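Local coordinates for ssDNA binding protein (Aeropyrum pernix, PDB 4PSN) that probably binds single-stranded DNA, which it appears to trap in a tunnel system formed between its subunits, at residues C[28-31]-C[32-36]; C[196-199]-C[200-203]; C[98-101]-C[102-106]; C[204-207]-C[208-212]. One frame throughout, in Å; residues are numbered along the deposited sequence.

Interaction 1. Residues C[28-31]-C[32-36]; sequences QLRD and AIKSG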
loop_
_atom_site.group_PDB
_atom_site.type_symbol
_atom_site.label_atom_id
_atom_site.label_comp_id
_atom_site.label_asym_id
_atom_site.label_seq_id
_atom_site.Cartn_x
_atom_site.Cartn_y
_atom_site.Cartn_z
ATOM N N GLN C 28 11.095 2.470 8.230
ATOM C CA GLN C 28 11.583 1.430 9.122
ATOM C C GLN C 28 12.433 1.974 10.265
ATOM O O GLN C 28 12.524 1.358 11.320
ATOM C CB GLN C 28 12.386 0.375 8.344
ATOM C CG GLN C 28 11.549 -0.467 7.372
ATOM C CD GLN C 28 12.325 -1.646 6.836
ATOM O OE1 GLN C 28 13.544 -1.705 6.967
ATOM N NE2 GLN C 28 11.622 -2.605 6.247
ATOM N N LEU C 29 13.064 3.125 10.045
ATOM C CA LEU C 29 14.003 3.669 11.018
ATOM C C LEU C 29 13.458 4.932 11.691
ATOM O O LEU C 29 14.199 5.684 12.326
ATOM C CB LEU C 29 15.337 3.971 10.339
ATOM C CG LEU C 29 16.082 2.739 9.804
ATOM C CD1 LEU C 29 17.408 3.158 9.171
ATOM C CD2 LEU C 29 16.304 1.688 10.903
ATOM N N ARG C 30 12.161 5.163 11.537
ATOM C CA ARG C 30 11.513 6.330 12.127
ATOM C C ARG C 30 11.706 6.392 13.647
ATOM O O ARG C 30 11.966 7.459 14.203
ATOM C CB ARG C 30 10.028 6.346 11.781
ATOM C CG ARG C 30 9.362 7.684 12.044
ATOM C CD ARG C 30 8.222 7.950 11.070
ATOM N NE ARG C 30 8.686 8.021 9.684
ATOM C CZ ARG C 30 8.978 9.149 9.037
ATOM N NH1 ARG C 30 8.855 10.328 9.639
ATOM N NH2 ARG C 30 9.391 9.097 7.777
ATOM N N ASP C 31 11.590 5.245 14.311
ATOM C CA ASP C 31 11.732 5.187 15.761
ATOM C C ASP C 31 13.174 5.389 16.217
ATOM O O ASP C 31 13.429 6.067 17.216
ATOM C CB ASP C 31 11.200 3.856 16.296
ATOM C CG ASP C 31 9.690 3.755 16.214
ATOM O OD1 ASP C 31 9.111 4.216 15.208
ATOM O OD2 ASP C 31 9.081 3.220 17.162
ATOM N N ALA C 32 14.114 4.785 15.493
ATOM C CA ALA C 32 15.523 4.952 15.814
ATOM C C ALA C 32 15.903 6.426 15.723
ATOM O O ALA C 32 16.727 6.909 16.490
ATOM C CB ALA C 32 16.389 4.121 14.885
ATOM N N ILE C 33 15.286 7.129 14.776
ATOM C CA ILE C 33 15.519 8.558 14.569
ATOM C C ILE C 33 14.919 9.400 15.697
ATOM O O ILE C 33 15.592 10.252 16.277
ATOM C CB ILE C 33 14.909 9.032 13.234
ATOM C CG1 ILE C 33 15.782 8.595 12.059
ATOM C CG2 ILE C 33 14.753 10.546 13.226
ATOM C CD1 ILE C 33 15.163 8.895 10.698
ATOM N N LYS C 34 13.647 9.160 15.996
ATOM C CA LYS C 34 12.966 9.897 17.050
ATOM C C LYS C 34 13.603 9.651 18.416
ATOM O O LYS C 34 13.606 10.532 19.270
ATOM C CB LYS C 34 11.479 9.543 17.063
ATOM C CG LYS C 34 10.743 10.031 15.826
ATOM C CD LYS C 34 9.311 9.514 15.755
ATOM C CE LYS C 34 8.493 10.334 14.752
ATOM N NZ LYS C 34 9.280 10.705 13.528
ATOM N N SER C 35 14.161 8.461 18.615
ATOM C CA SER C 35 14.821 8.133 19.875
ATOM C C SER C 35 16.203 8.790 20.044
ATOM O O SER C 35 16.743 8.827 21.149
ATOM C CB SER C 35 14.957 6.615 20.034
ATOM O OG SER C 35 16.031 6.110 19.256
ATOM N N GLY C 36 16.780 9.292 18.956
ATOM C CA GLY C 36 18.113 9.865 19.010
ATOM C C GLY C 36 19.209 8.869 18.665
ATOM O O GLY C 36 20.390 9.216 18.613
HETATM O O HOH W 1 12.670 2.335 13.771
#

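Interaction 2. Residues C[196-199]-C[200-203]; sequences RLFS and EAQN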
loop_
_atom_site.group_PDB
_atom_site.type_symbol
_atom_site.label_atom_id
_atom_site.label_comp_id
_atom_site.label_asym_id
_atom_site.label_seq_id
_atom_site.Cartn_x
_atom_site.Cartn_y
_atom_site.Cartn_z
ATOM N N ARG C 196 -21.604 -27.594 -13.436
ATOM C CA ARG C 196 -22.894 -27.026 -13.051
ATOM C C ARG C 196 -22.899 -26.581 -11.575
ATOM O O ARG C 196 -23.383 -25.503 -11.236
ATOM C CB ARG C 196 -23.990 -28.063 -13.319
ATOM C CG ARG C 196 -25.324 -27.824 -12.623
ATOM C CD ARG C 196 -26.005 -26.581 -13.153
ATOM N NE ARG C 196 -25.402 -26.168 -14.417
ATOM C CZ ARG C 196 -26.045 -26.117 -15.579
ATOM N NH1 ARG C 196 -25.407 -25.744 -16.681
ATOM N NH2 ARG C 196 -27.331 -26.434 -15.647
ATOM N N LEU C 197 -22.338 -27.405 -10.701
ATOM C CA LEU C 197 -22.286 -27.062 -9.289
ATOM C C LEU C 197 -21.459 -25.806 -9.037
ATOM O O LEU C 197 -21.863 -24.933 -8.264
ATOM C CB LEU C 197 -21.758 -28.237 -8.477
ATOM C CG LEU C 197 -22.749 -29.391 -8.335
ATOM C CD1 LEU C 197 -22.069 -30.633 -7.770
ATOM C CD2 LEU C 197 -23.936 -28.978 -7.466
ATOM N N PHE C 198 -20.312 -25.696 -9.695
ATOM C CA PHE C 198 -19.442 -24.554 -9.453
ATOM C C PHE C 198 -19.946 -23.260 -10.081
ATOM O O PHE C 198 -19.490 -22.176 -9.709
ATOM C CB PHE C 198 -17.997 -24.852 -9.882
ATOM C CG PHE C 198 -17.165 -25.457 -8.777
ATOM C CD1 PHE C 198 -16.483 -24.640 -7.885
ATOM C CD2 PHE C 198 -17.101 -26.833 -8.609
ATOM C CE1 PHE C 198 -15.727 -25.177 -6.854
ATOM C CE2 PHE C 198 -16.351 -27.395 -7.564
ATOM C CZ PHE C 198 -15.664 -26.564 -6.684
ATOM N N SER C 199 -20.883 -23.364 -11.023
ATOM C CA SER C 199 -21.510 -22.163 -11.589
ATOM C C SER C 199 -22.327 -21.388 -10.541
ATOM O O SER C 199 -22.707 -20.247 -10.759
ATOM C CB SER C 199 -22.402 -22.526 -12.785
ATOM O OG SER C 199 -23.620 -23.092 -12.337
ATOM N N GLU C 200 -22.609 -22.016 -9.407
ATOM C CA GLU C 200 -23.327 -21.346 -8.321
ATOM C C GLU C 200 -22.469 -21.244 -7.061
ATOM O O GLU C 200 -22.955 -20.902 -5.980
ATOM C CB GLU C 200 -24.621 -22.094 -7.999
ATOM C CG GLU C 200 -25.647 -22.044 -9.115
ATOM C CD GLU C 200 -26.973 -22.665 -8.717
ATOM O OE1 GLU C 200 -26.988 -23.854 -8.313
ATOM O OE2 GLU C 200 -28.000 -21.958 -8.802
ATOM N N ALA C 201 -21.190 -21.561 -7.203
ATOM C CA ALA C 201 -20.271 -21.538 -6.071
ATOM C C ALA C 201 -20.016 -20.092 -5.611
ATOM O O ALA C 201 -20.259 -19.147 -6.351
ATOM C CB ALA C 201 -18.951 -22.203 -6.470
ATOM N N GLN C 202 -19.480 -19.931 -4.410
ATOM C CA GLN C 202 -19.196 -18.601 -3.877
ATOM C C GLN C 202 -17.814 -18.094 -4.336
ATOM O O GLN C 202 -16.833 -18.830 -4.290
ATOM C CB GLN C 202 -19.247 -18.661 -2.340
ATOM C CG GLN C 202 -19.015 -17.325 -1.659
ATOM C CD GLN C 202 -18.969 -17.421 -0.133
ATOM O OE1 GLN C 202 -18.252 -18.242 0.433
ATOM N NE2 GLN C 202 -19.740 -16.573 0.531
ATOM N N ASN C 203 -17.740 -16.842 -4.775
ATOM C CA ASN C 203 -16.459 -16.200 -5.069
ATOM C C ASN C 203 -15.751 -15.783 -3.787
ATOM O O ASN C 203 -16.322 -15.072 -2.969
ATOM C CB ASN C 203 -16.676 -14.974 -5.940
ATOM C CG ASN C 203 -17.355 -15.309 -7.240
ATOM O OD1 ASN C 203 -18.584 -15.283 -7.339
ATOM N ND2 ASN C 203 -16.563 -15.644 -8.244
HETATM O O HOH W 2 -20.319 -18.437 -9.176
#

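Interaction 3. Residues C[98-101]-C[102-106]; sequences VPEE and EIAPI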
loop_
_atom_site.group_PDB
_atom_site.type_symbol
_atom_site.label_atom_id
_atom_site.label_comp_id
_atom_site.label_asym_id
_atom_site.label_seq_id
_atom_site.Cartn_x
_atom_site.Cartn_y
_atom_site.Cartn_z
ATOM N N VAL C 98 6.782 -5.945 -21.718
ATOM C CA VAL C 98 6.347 -6.386 -23.033
ATOM C C VAL C 98 5.805 -5.174 -23.778
ATOM O O VAL C 98 4.917 -4.489 -23.285
ATOM C CB VAL C 98 5.271 -7.469 -22.943
ATOM C CG1 VAL C 98 4.766 -7.821 -24.330
ATOM C CG2 VAL C 98 5.827 -8.699 -22.250
ATOM N N PRO C 99 6.367 -4.887 -24.960
ATOM C CA PRO C 99 6.023 -3.684 -25.728
ATOM C C PRO C 99 4.523 -3.565 -25.973
ATOM O O PRO C 99 3.876 -4.551 -26.324
ATOM C CB PRO C 99 6.762 -3.898 -27.049
ATOM C CG PRO C 99 7.913 -4.764 -26.688
ATOM C CD PRO C 99 7.392 -5.697 -25.637
ATOM N N GLU C 100 3.986 -2.367 -25.759
ATOM C CA GLU C 100 2.561 -2.102 -25.938
ATOM C C GLU C 100 2.104 -2.533 -27.333
ATOM O O GLU C 100 1.051 -3.150 -27.501
ATOM C CB GLU C 100 2.278 -0.609 -25.720
ATOM C CG GLU C 100 0.802 -0.217 -25.744
ATOM C CD GLU C 100 0.164 -0.215 -24.360
ATOM O OE1 GLU C 100 0.904 -0.366 -23.360
ATOM O OE2 GLU C 100 -1.077 -0.062 -24.274
ATOM N N GLU C 101 2.917 -2.205 -28.329
ATOM C CA GLU C 101 2.621 -2.506 -29.723
ATOM C C GLU C 101 2.279 -3.979 -29.897
ATOM O O GLU C 101 1.525 -4.351 -30.792
ATOM C CB GLU C 101 3.825 -2.148 -30.601
ATOM C CG GLU C 101 4.375 -0.735 -30.375
ATOM C CD GLU C 101 5.091 -0.577 -29.036
ATOM O OE1 GLU C 101 5.571 -1.595 -28.492
ATOM O OE2 GLU C 101 5.171 0.561 -28.521
ATOM N N GLU C 102 2.836 -4.807 -29.025
ATOM C CA GLU C 102 2.705 -6.255 -29.118
ATOM C C GLU C 102 1.494 -6.804 -28.351
ATOM O O GLU C 102 0.844 -7.740 -28.803
ATOM C CB GLU C 102 3.995 -6.906 -28.612
ATOM C CG GLU C 102 3.850 -8.341 -28.130
ATOM C CD GLU C 102 5.202 -8.996 -27.877
ATOM O OE1 GLU C 102 5.233 -10.181 -27.464
ATOM O OE2 GLU C 102 6.236 -8.320 -28.103
ATOM N N ILE C 103 1.199 -6.218 -27.195
ATOM C CA ILE C 103 0.097 -6.674 -26.353
ATOM C C ILE C 103 -1.248 -6.083 -26.763
ATOM O O ILE C 103 -2.268 -6.775 -26.755
ATOM C CB ILE C 103 0.343 -6.309 -24.870
ATOM C CG1 ILE C 103 1.392 -7.233 -24.267
ATOM C CG2 ILE C 103 -0.950 -6.405 -24.063
ATOM C CD1 ILE C 103 1.474 -7.140 -22.768
ATOM N N ALA C 104 -1.250 -4.798 -27.102
ATOM C CA ALA C 104 -2.496 -4.078 -27.365
ATOM C C ALA C 104 -3.441 -4.804 -28.326
ATOM O O ALA C 104 -4.626 -4.950 -28.030
ATOM C CB ALA C 104 -2.208 -2.648 -27.856
ATOM N N PRO C 105 -2.921 -5.254 -29.483
ATOM C CA PRO C 105 -3.759 -5.939 -30.475
ATOM C C PRO C 105 -4.313 -7.275 -29.977
ATOM O O PRO C 105 -5.439 -7.637 -30.327
ATOM C CB PRO C 105 -2.804 -6.166 -31.655
ATOM C CG PRO C 105 -1.442 -6.063 -31.078
ATOM C CD PRO C 105 -1.541 -5.072 -29.963
ATOM N N ILE C 106 -3.527 -8.008 -29.196
ATOM C CA ILE C 106 -4.023 -9.232 -28.582
ATOM C C ILE C 106 -5.185 -8.913 -27.629
ATOM O O ILE C 106 -6.236 -9.559 -27.671
ATOM C CB ILE C 106 -2.906 -9.958 -27.825
ATOM C CG1 ILE C 106 -1.725 -10.214 -28.772
ATOM C CG2 ILE C 106 -3.427 -11.257 -27.241
ATOM C CD1 ILE C 106 -0.451 -10.668 -28.097
#

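Interaction 4. Residues C[204-207]-C[208-212]; sequences VEKR and EAVRV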
loop_
_atom_site.group_PDB
_atom_site.type_symbol
_atom_site.label_atom_id
_atom_site.label_comp_id
_atom_site.label_asym_id
_atom_site.label_seq_id
_atom_site.Cartn_x
_atom_site.Cartn_y
_atom_site.Cartn_z
ATOM N N VAL C 204 -14.515 -16.234 -3.609
ATOM C CA VAL C 204 -13.780 -15.960 -2.383
ATOM C C VAL C 204 -12.378 -15.457 -2.698
ATOM O O VAL C 204 -11.969 -15.399 -3.857
ATOM C CB VAL C 204 -13.663 -17.232 -1.513
ATOM C CG1 VAL C 204 -15.053 -17.691 -1.044
ATOM C CG2 VAL C 204 -12.966 -18.330 -2.289
ATOM N N GLU C 205 -11.637 -15.093 -1.667
ATOM C CA GLU C 205 -10.211 -14.824 -1.855
ATOM C C GLU C 205 -9.444 -16.122 -2.051
ATOM O O GLU C 205 -9.845 -17.172 -1.541
ATOM C CB GLU C 205 -9.658 -14.018 -0.676
ATOM C CG GLU C 205 -10.294 -12.638 -0.570
ATOM C CD GLU C 205 -9.504 -11.642 0.300
ATOM O OE1 GLU C 205 -8.558 -12.053 1.005
ATOM O OE2 GLU C 205 -9.845 -10.435 0.272
ATOM N N LYS C 206 -8.349 -16.043 -2.805
ATOM C CA LYS C 206 -7.575 -17.214 -3.182
ATOM C C LYS C 206 -7.140 -18.084 -1.989
ATOM O O LYS C 206 -7.233 -19.319 -2.036
ATOM C CB LYS C 206 -6.354 -16.786 -4.011
ATOM C CG LYS C 206 -5.648 -17.944 -4.701
ATOM C CD LYS C 206 -4.358 -17.484 -5.380
ATOM C CE LYS C 206 -3.926 -18.447 -6.483
ATOM N NZ LYS C 206 -2.514 -18.261 -6.936
ATOM N N ARG C 207 -6.658 -17.450 -0.925
ATOM C CA ARG C 207 -6.245 -18.194 0.271
ATOM C C ARG C 207 -7.377 -19.037 0.888
ATOM O O ARG C 207 -7.129 -20.112 1.438
ATOM C CB ARG C 207 -5.654 -17.245 1.327
ATOM C CG ARG C 207 -5.011 -17.951 2.525
ATOM C CD ARG C 207 -4.275 -16.956 3.449
ATOM N NE ARG C 207 -3.081 -16.395 2.811
ATOM C CZ ARG C 207 -2.969 -15.145 2.363
ATOM N NH1 ARG C 207 -3.974 -14.285 2.494
ATOM N NH2 ARG C 207 -1.837 -14.752 1.785
ATOM N N GLU C 208 -8.615 -18.564 0.804
ATOM C CA GLU C 208 -9.711 -19.317 1.398
ATOM C C GLU C 208 -9.862 -20.615 0.621
ATOM O O GLU C 208 -10.059 -21.681 1.209
ATOM C CB GLU C 208 -11.023 -18.535 1.351
ATOM C CG GLU C 208 -10.955 -17.148 1.992
ATOM C CD GLU C 208 -12.311 -16.432 1.966
ATOM O OE1 GLU C 208 -12.437 -15.386 1.291
ATOM O OE2 GLU C 208 -13.251 -16.925 2.619
ATOM N N ALA C 209 -9.769 -20.511 -0.706
ATOM C CA ALA C 209 -9.942 -21.672 -1.564
ATOM C C ALA C 209 -8.773 -22.611 -1.342
ATOM O O ALA C 209 -8.955 -23.808 -1.254
ATOM C CB ALA C 209 -10.054 -21.263 -3.048
ATOM N N VAL C 210 -7.565 -22.061 -1.223
ATOM C CA VAL C 210 -6.381 -22.916 -1.033
ATOM C C VAL C 210 -6.513 -23.767 0.228
ATOM O O VAL C 210 -6.228 -24.967 0.223
ATOM C CB VAL C 210 -5.052 -22.101 -0.985
ATOM C CG1 VAL C 210 -3.874 -22.982 -0.550
ATOM C CG2 VAL C 210 -4.750 -21.453 -2.337
ATOM N N ARG C 211 -6.968 -23.148 1.309
ATOM C CA ARG C 211 -7.116 -23.840 2.586
ATOM C C ARG C 211 -8.101 -25.014 2.489
ATOM O O ARG C 211 -7.859 -26.094 3.035
ATOM C CB ARG C 211 -7.575 -22.843 3.657
ATOM C CG ARG C 211 -7.799 -23.426 5.029
ATOM C CD ARG C 211 -6.668 -23.073 5.976
ATOM N NE ARG C 211 -6.415 -21.628 6.049
ATOM C CZ ARG C 211 -5.221 -21.109 6.325
ATOM N NH1 ARG C 211 -4.196 -21.918 6.541
ATOM N NH2 ARG C 211 -5.044 -19.793 6.372
ATOM N N VAL C 212 -9.218 -24.804 1.798
ATOM C CA VAL C 212 -10.216 -25.862 1.650
ATOM C C VAL C 212 -9.672 -27.032 0.808
ATOM O O VAL C 212 -9.847 -28.208 1.154
ATOM C CB VAL C 212 -11.534 -25.322 1.048
ATOM C CG1 VAL C 212 -12.440 -26.472 0.585
ATOM C CG2 VAL C 212 -12.269 -24.427 2.068
#

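Interaction 1. Residues C[28-31]-C[32-36]
The A32 methyl packs against L29 O, while the A32 N-H takes part in a water link. The water donates to Q28 O (2.6 Å) and accepts only a weak bond from A32 N, bridging the break between helix 17-28 and helix 30-34. I33 comes next: its N donates to L29 O (3.0 Å), and with CG1 beside its own backbone N (chi1 -76°) the branch folds back until CG1 is 3.3 Å from L29 O. K34 N bonds to R30 O in the same i to i+4 fashion, at 3.0 Å and nearly straight (165°). Its side chain meets that of R30 at a slant. The last torsion bends the ammonium inward, bringing K34 NZ 3.4 Å from R30 CG and 3.9 Å from R30 NH1, so two like charges sit close on an exposed face and probably disfavour each other slightly. S35 N is received by D31 O (2.9 Å), whereas S35 OG turns back to donate to A32 O (3.0 Å) from well above that carbonyl plane and also bonds to E37 N. The D31 carboxylate leaves the turn, its OD2 reaching R91 and Q73 of the second subunit. G36, with positive phi, closes the helix in a Schellman motif, its N bonded to I33 O. L29, the N-cap, and I33 of the short helix 30-34 rest on V43 of helix 40-61, L29 also on Y76 and V78 of strand 69-78.

Interaction 2. Residues C[196-199]-C[200-203]
F198 and A201 meet where helix 186-198 gives way to a turn: A201 CB lies 3.7 Å from F198 CD1, approaching the ring at a slant, and its other neighbour is the carbonyl oxygen F198 O. That same oxygen receives A201 N (3.1 Å), the N-H coming from far above the carbonyl plane, 76° out of it. One residue earlier, E200 N donates to L197 O (3.2 Å), again from above the plane. Successive i to i+3 bonds of this kind tighten the chain as it leaves the helix, and F198 to A201 form a type I beta turn that redirects it into the short strand 202-203, outermost within this chain in the antiparallel sheet. S199, at the outer corner of the turn, folds back on the helix. With OG lodged between its backbone N and carbonyl carbon (chi1 76°), the hydroxyl donates to R196 O (2.7 Å), a carbonyl that accepts only a weak bond from S199 N. The E200 side chain runs extended along the exposed surface, its CB and CG beside the S199 carbonyl. A water donates to A201 O (2.9 Å) and weakly to S199 O, linking the two carbonyls. Farther out, the F198 ring settles on L172 and L174 of strand 172-180 and meets the ring of F124 with the planes at about 60°; L197 also rests on L174. R196 points its guanidinium to E121, with which it forms a salt bridge, and Q202 pairs its backbone with L173.

Interaction 3. Residues C[98-101]-C[102-106]
V98 and I103 form the tight side of this contact. Their branches cross at about a right angle, with V98 CG1 only 3.4 Å from I103 CG1, closer than usual for two carbons, and I103 CD1 3.8 Å from V98 CB. V98 CG1 is carried there by a first torsion of 175°, anti to the backbone N, and both residues are buried. Beneath them P99 O takes two N-H groups: I103 N in the carbonyl plane, and E102 N at 2.9 Å from well above it. A104 N bonds to E100 O (2.9 Å), continuing the first turn. The other flank is looser and faces solvent. The extended E102 chain lies alongside P99, pointing the same way, and its carboxylate merely brushes apolar carbon, E102 OE2 being 3.8 Å from P99 CD and E102 CD the same distance from V98 CG1. The E101 carbonyl has no N-H from residue 105 to accept, because that residue is proline; instead P105 CD sits 3.3 Å from E101 O, and the helix kinks there. Of the acidic side chains here, E100 reaches out of the contact to a salt bridge with R91 of the third subunit, which also packs its V92 on I103 and its R96 on V98. V98 and I103, one residue before the N-cap P99 and four after it, make a hydrophobic staple at the start of helix 100-113, which leads from strand 83-97 toward the six-stranded sheet.

Interaction 4. Residues C[204-207]-C[208-212]
V204 lies across the carboxylate of E208, its CB 3.6 Å from E208 OE1, while V204 CG2 reaches down to A209 CB at 4.2 Å. E205, the N-cap residue, is held through its backbone at both ends. E205 N donates to E208 OE1 (3.1 Å, 159°), meeting the oxygen from above the carboxylate plane, and E205 O receives E208 N at 3.0 Å and, weakly, A209 N. The E205 carboxylate turns elsewhere, to R23 of the second and the third subunits. K206 O accepts V210 N (2.9 Å) nearly head-on, and K206 N donates to D19 OD1 of the third subunit. R207 O takes R211 N (3.0 Å). The two arginine chains run side by side, R207 CD 4.1 Å from R211 NH2, and their like charges are spread over two carboxylates: R207 pairs with E205 and R211 with E208 of the fourth subunit. E208 in turn binds R207 and R211 of that subunit, so a buried carboxylate serves its own helix start and the interface together, which probably stabilises its charged form. Structurally this is the N3-to-N-cap half of a capping box, without the return bond from the E205 side chain, joined to a hydrophobic staple between V204 and A209 at the start of helix 206-218.

The four contacts are local turns spread along a two-lobed chain. Interaction 1 lies at the far end of the N-terminal lobe, its centre 51 Å from that of interaction 2, which is in the C-terminal lobe; interaction 3 stands between the lobes in sequence. Interactions 2 and 4 adjoin, centres 14 Å apart, with strand 202-203 leading into helix 206-218. The centres of interactions 3 and 4 are about 32 Å apart, and both touch the third subunit. An R91 pairs with an acid in interactions 1 and 3 alike, that of the second subunit in interaction 1 and that of the third in interaction 3. An imidazole bound about 3 Å from R211 in interaction 4 probably came from the crystallisation liquor.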